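Local coordinates for protein 33 kDa chaperonin (PDB 1VQ0) that probably acts as a redox-regulated molecular chaperone that protects thermally unfolding and oxidatively damaged proteins from irreversible aggregation, at residues A[46-51]-A[80-85]; A[215-218]-A[224-227]. All blocks are in the same frame, centred on the assembly; numbering follows the deposited sequence.

Contact 1: A[46-51]-A[80-85]; sequences YLATVV and GPIRRV
V51, on helix 46-62, meets both I82 and V85 with its branched end, and the contact is made of hydrocarbon throughout. Its CB already touches the other segment, lying 3.8 Å from CD1 of I82. From there the two methyls divide. CG1, anti to the backbone N (chi1 180°), reaches CD1 of I82 and also presses on CG2 of V85 at 3.4 Å, a little closer than usual for two methyl carbons. Within the two segments, CG2 of V51 meets CD1 of I82, at 4.0 Å. V51 and I82 thus meet tip to tip, whereas V51 and V85 cross obliquely. The extended end of I82 (chi2 168°) carries CD1 out to the helix, where it also lies 4.0 Å from CA of A48, one turn before V51. The small alanine lets the isoleucine tip come close to the helix backbone, and beta-branched valines offer short, stiff side chains suited to close packing. I82 sits in the type I turn from G80 to R83; V85 follows in strand 84-90. The contact therefore packs the start of helix 46-62 against the hairpin between strands 71-78 and 84-90, while helix 116-120 adds V116 and A119 against V51, and V50 of helix 46-62 touches strand 164-173.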
loop_
_atom_site.group_PDB
_atom_site.type_symbol
_atom_site.label_atom_id
_atom_site.label_comp_id
_atom_site.label_asym_id
_atom_site.label_seq_id
_atom_site.Cartn_x
_atom_site.Cartn_y
_atom_site.Cartn_z
ATOM N N TYR A 46 -9.669 -27.665 -10.171
ATOM C CA TYR A 46 -9.009 -27.265 -11.418
ATOM C C TYR A 46 -8.887 -25.732 -11.527
ATOM O O TYR A 46 -7.844 -25.186 -11.785
ATOM C CB TYR A 46 -9.730 -27.838 -12.640
ATOM C CG TYR A 46 -9.705 -29.345 -12.727
ATOM C CD1 TYR A 46 -8.500 -30.028 -12.750
ATOM C CD2 TYR A 46 -10.891 -30.092 -12.767
ATOM C CE1 TYR A 46 -8.446 -31.394 -12.824
ATOM C CE2 TYR A 46 -10.864 -31.473 -12.861
ATOM C CZ TYR A 46 -9.631 -32.124 -12.876
ATOM O OH TYR A 46 -9.530 -33.505 -12.948
ATOM N N LEU A 47 -9.974 -25.038 -11.283
ATOM C CA LEU A 47 -9.928 -23.614 -11.426
ATOM C C LEU A 47 -8.945 -22.942 -10.420
ATOM O O LEU A 47 -8.224 -22.047 -10.768
ATOM C CB LEU A 47 -11.356 -23.063 -11.289
ATOM C CG LEU A 47 -11.494 -21.558 -11.211
ATOM C CD1 LEU A 47 -10.933 -20.898 -12.500
ATOM C CD2 LEU A 47 -12.948 -21.191 -10.942
ATOM N N ALA A 48 -8.975 -23.390 -9.160
ATOM C CA ALA A 48 -8.137 -22.844 -8.104
ATOM C C ALA A 48 -6.678 -23.194 -8.352
ATOM O O ALA A 48 -5.803 -22.417 -8.020
ATOM C CB ALA A 48 -8.561 -23.386 -6.768
ATOM N N THR A 49 -6.446 -24.318 -8.998
ATOM C CA THR A 49 -5.087 -24.680 -9.479
ATOM C C THR A 49 -4.563 -23.614 -10.458
ATOM O O THR A 49 -3.434 -23.151 -10.365
ATOM C CB THR A 49 -5.111 -26.067 -10.153
ATOM O OG1 THR A 49 -5.517 -27.082 -9.220
ATOM C CG2 THR A 49 -3.702 -26.486 -10.588
ATOM N N VAL A 50 -5.411 -23.184 -11.393
ATOM C CA VAL A 50 -4.946 -22.269 -12.426
ATOM C C VAL A 50 -4.741 -20.866 -11.810
ATOM O O VAL A 50 -3.774 -20.185 -12.100
ATOM C CB VAL A 50 -5.938 -22.274 -13.629
ATOM C CG1 VAL A 50 -5.630 -21.132 -14.634
ATOM C CG2 VAL A 50 -5.886 -23.607 -14.344
ATOM N N VAL A 51 -5.669 -20.452 -10.945
ATOM C CA VAL A 51 -5.604 -19.121 -10.338
ATOM C C VAL A 51 -4.373 -18.980 -9.428
ATOM O O VAL A 51 -3.565 -18.069 -9.584
ATOM C CB VAL A 51 -6.889 -18.809 -9.509
ATOM C CG1 VAL A 51 -6.793 -17.405 -8.876
ATOM C CG2 VAL A 51 -8.119 -18.843 -10.380
ATOM N N GLY A 80 -15.107 -11.939 -6.567
ATOM C CA GLY A 80 -15.442 -13.209 -7.142
ATOM C C GLY A 80 -15.401 -14.322 -6.110
ATOM O O GLY A 80 -14.975 -14.087 -4.995
ATOM N N PRO A 81 -15.830 -15.521 -6.506
ATOM C CA PRO A 81 -16.053 -16.630 -5.565
ATOM C C PRO A 81 -14.783 -17.259 -5.002
ATOM O O PRO A 81 -14.874 -17.968 -3.993
ATOM C CB PRO A 81 -16.918 -17.619 -6.385
ATOM C CG PRO A 81 -16.543 -17.392 -7.828
ATOM C CD PRO A 81 -16.259 -15.881 -7.871
ATOM N N ILE A 82 -13.612 -17.026 -5.641
ATOM C CA ILE A 82 -12.335 -17.384 -5.004
ATOM C C ILE A 82 -11.870 -16.476 -3.831
ATOM O O ILE A 82 -11.165 -16.951 -2.954
ATOM C CB ILE A 82 -11.186 -17.608 -6.013
ATOM C CG1 ILE A 82 -10.235 -18.714 -5.484
ATOM C CG2 ILE A 82 -10.455 -16.304 -6.322
ATOM C CD1 ILE A 82 -9.178 -19.285 -6.523
ATOM N N ARG A 83 -12.264 -15.195 -3.878
ATOM C CA ARG A 83 -12.156 -14.197 -2.807
ATOM C C ARG A 83 -10.774 -13.600 -2.620
ATOM O O ARG A 83 -10.606 -12.374 -2.573
ATOM C CB ARG A 83 -12.700 -14.720 -1.479
ATOM C CG ARG A 83 -14.116 -15.265 -1.540
ATOM C CD ARG A 83 -14.914 -15.305 -0.185
ATOM N NE ARG A 83 -14.204 -15.851 0.989
ATOM C CZ ARG A 83 -14.039 -17.154 1.283
ATOM N NH1 ARG A 83 -14.481 -18.132 0.474
ATOM N NH2 ARG A 83 -13.376 -17.476 2.397
ATOM N N ARG A 84 -9.785 -14.476 -2.494
ATOM C CA ARG A 84 -8.416 -14.075 -2.225
ATOM C C ARG A 84 -7.397 -15.077 -2.766
ATOM O O ARG A 84 -7.603 -16.281 -2.680
ATOM C CB ARG A 84 -8.160 -13.921 -0.709
ATOM C CG ARG A 84 -7.098 -12.849 -0.450
ATOM C CD ARG A 84 -7.055 -12.421 0.939
ATOM N NE ARG A 84 -6.153 -11.295 1.207
ATOM C CZ ARG A 84 -6.100 -10.680 2.403
ATOM N NH1 ARG A 84 -6.867 -11.073 3.402
ATOM N NH2 ARG A 84 -5.295 -9.684 2.633
ATOM N N VAL A 85 -6.329 -14.524 -3.344
ATOM C CA VAL A 85 -5.216 -15.268 -3.893
ATOM C C VAL A 85 -3.916 -14.648 -3.405
ATOM O O VAL A 85 -3.650 -13.462 -3.668
ATOM C CB VAL A 85 -5.219 -15.220 -5.434
ATOM C CG1 VAL A 85 -4.197 -16.148 -5.984
ATOM C CG2 VAL A 85 -6.557 -15.567 -5.975
#

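Contact 2: A[215-218]-A[224-227]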
loop_
_atom_site.group_PDB
_atom_site.type_symbol
_atom_site.label_atom_id
_atom_site.label_comp_id
_atom_site.label_asym_id
_atom_site.label_seq_id
_atom_site.Cartn_x
_atom_site.Cartn_y
_atom_site.Cartn_z
ATOM N N GLN A 215 4.829 -26.103 -24.908
ATOM C CA GLN A 215 4.835 -27.418 -25.606
ATOM C C GLN A 215 5.691 -27.449 -26.894
ATOM O O GLN A 215 5.970 -28.509 -27.435
ATOM C CB GLN A 215 3.397 -27.867 -25.915
ATOM C CG GLN A 215 2.655 -28.254 -24.648
ATOM C CD GLN A 215 1.218 -28.698 -24.884
ATOM O OE1 GLN A 215 0.987 -29.874 -25.111
ATOM N NE2 GLN A 215 0.250 -27.758 -24.818
ATOM N N GLU A 216 6.090 -26.277 -27.379
ATOM C CA GLU A 216 6.732 -26.134 -28.697
ATOM C C GLU A 216 8.140 -25.587 -28.625
ATOM O O GLU A 216 8.870 -25.719 -29.598
ATOM C CB GLU A 216 5.957 -25.134 -29.570
ATOM C CG GLU A 216 4.627 -25.633 -30.116
ATOM C CD GLU A 216 3.791 -24.504 -30.702
ATOM O OE1 GLU A 216 4.307 -23.334 -30.747
ATOM O OE2 GLU A 216 2.627 -24.799 -31.099
ATOM N N ALA A 217 8.496 -24.891 -27.537
ATOM C CA ALA A 217 9.793 -24.206 -27.480
ATOM C C ALA A 217 10.489 -24.336 -26.130
ATOM O O ALA A 217 9.850 -24.214 -25.086
ATOM C CB ALA A 217 9.618 -22.749 -27.834
ATOM N N GLU A 218 11.794 -24.578 -26.170
ATOM C CA GLU A 218 12.618 -24.554 -24.983
ATOM C C GLU A 218 12.668 -23.120 -24.451
ATOM O O GLU A 218 12.464 -22.187 -25.217
ATOM C CB GLU A 218 14.035 -25.039 -25.303
ATOM C CG GLU A 218 14.175 -26.535 -25.634
ATOM C CD GLU A 218 13.264 -27.399 -24.769
ATOM O OE1 GLU A 218 13.546 -27.550 -23.569
ATOM O OE2 GLU A 218 12.238 -27.897 -25.279
ATOM N N GLU A 224 14.918 -16.118 -27.331
ATOM C CA GLU A 224 15.468 -15.696 -28.636
ATOM C C GLU A 224 14.396 -15.023 -29.474
ATOM O O GLU A 224 14.614 -13.963 -30.043
ATOM C CB GLU A 224 16.076 -16.856 -29.420
ATOM C CG GLU A 224 16.319 -16.471 -30.871
ATOM C CD GLU A 224 17.062 -17.507 -31.665
ATOM O OE1 GLU A 224 17.212 -18.650 -31.165
ATOM O OE2 GLU A 224 17.492 -17.120 -32.790
ATOM N N ARG A 225 13.237 -15.657 -29.502
ATOM C CA ARG A 225 12.042 -15.079 -30.108
ATOM C C ARG A 225 11.651 -13.710 -29.552
ATOM O O ARG A 225 11.361 -12.811 -30.342
ATOM C CB ARG A 225 10.869 -16.031 -29.964
ATOM C CG ARG A 225 11.068 -17.374 -30.647
ATOM C CD ARG A 225 9.875 -17.827 -31.396
ATOM N NE ARG A 225 9.440 -19.149 -30.973
ATOM C CZ ARG A 225 8.187 -19.575 -31.078
ATOM N NH1 ARG A 225 7.240 -18.777 -31.587
ATOM N NH2 ARG A 225 7.866 -20.801 -30.674
ATOM N N ILE A 226 11.626 -13.544 -28.221
ATOM C CA ILE A 226 11.399 -12.205 -27.648
ATOM C C ILE A 226 12.407 -11.099 -28.097
ATOM O O ILE A 226 12.002 -9.981 -28.451
ATOM C CB ILE A 226 11.356 -12.265 -26.117
ATOM C CG1 ILE A 226 10.096 -13.029 -25.649
ATOM C CG2 ILE A 226 11.325 -10.851 -25.538
ATOM C CD1 ILE A 226 10.115 -13.517 -24.225
ATOM N N PHE A 227 13.703 -11.396 -28.054
ATOM C CA PHE A 227 14.710 -10.355 -28.180
ATOM C C PHE A 227 15.214 -10.177 -29.576
ATOM O O PHE A 227 16.030 -9.282 -29.821
ATOM C CB PHE A 227 15.864 -10.630 -27.215
ATOM C CG PHE A 227 15.486 -10.400 -25.815
ATOM C CD1 PHE A 227 15.289 -9.101 -25.353
ATOM C CD2 PHE A 227 15.190 -11.469 -24.970
ATOM C CE1 PHE A 227 14.872 -8.873 -24.064
ATOM C CE2 PHE A 227 14.803 -11.256 -23.675
ATOM C CZ PHE A 227 14.629 -9.957 -23.213
#
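R225 reaches from helix 219-227 back to the loop that leads into that helix, where its guanidinium comes near A217 and E216. The van der Waals part is a single touch: NH2 of R225 lies 3.9 Å from CB of A217. The methyl approaches the flat group obliquely, neither squarely over it nor in line with it. Alanine suits this place because its CB points at the helix yet is short enough to leave room for the end of a long arginine. Arginine suits its own because a long, flexible side chain can carry its charged end across to the loop even when bent; the nearest CA there, that of A217, is 9.8 Å from the CA of R225. Bends at chi2 (-136°) and chi3 (-125°) bring NH2 beside the A217 methyl and toward the E216 carboxylate.

The electrostatic part is looser. OE1 of E216 stands 4.4 Å from NH2 of R225, at the edge of the guanidinium and near its plane. Opposite charges face each other here, but the separation is beyond that of a salt bridge. E216 and R225 are both exposed, which suits charged groups, and R225 also touches L207. The next residue, I226, turns instead to the buried side of the helix, against F183 and V185 of strand 176-187, so the helix shows a charged side to solvent and an apolar one to the sheet.

At that separation, and with both residues exposed, water probably screens the charges. The chemistry suggests a loose attraction between loop and helix: neither a hydrogen bond nor a salt bridge joins R225 to E216, and the A217 methyl gives only van der Waals contact.

In the fold
Contact 1 closes before contact 2 opens along the chain, and the two do not touch: their centres are about 29 Å apart and their nearest atoms about 13 Å. Contact 1 is buried core packing, its centre about 12 Å from the centre of the chain, and joins a helix to a hairpin of the large mixed sheet. Contact 2 is a loose surface contact, its centre about 23 Å from the centre of the chain, in the segment around helix 219-227, which packs on strand 176-187 of the same sheet. That sheet is thus the shared framework. None of the four zinc-binding cysteines lies in either contact.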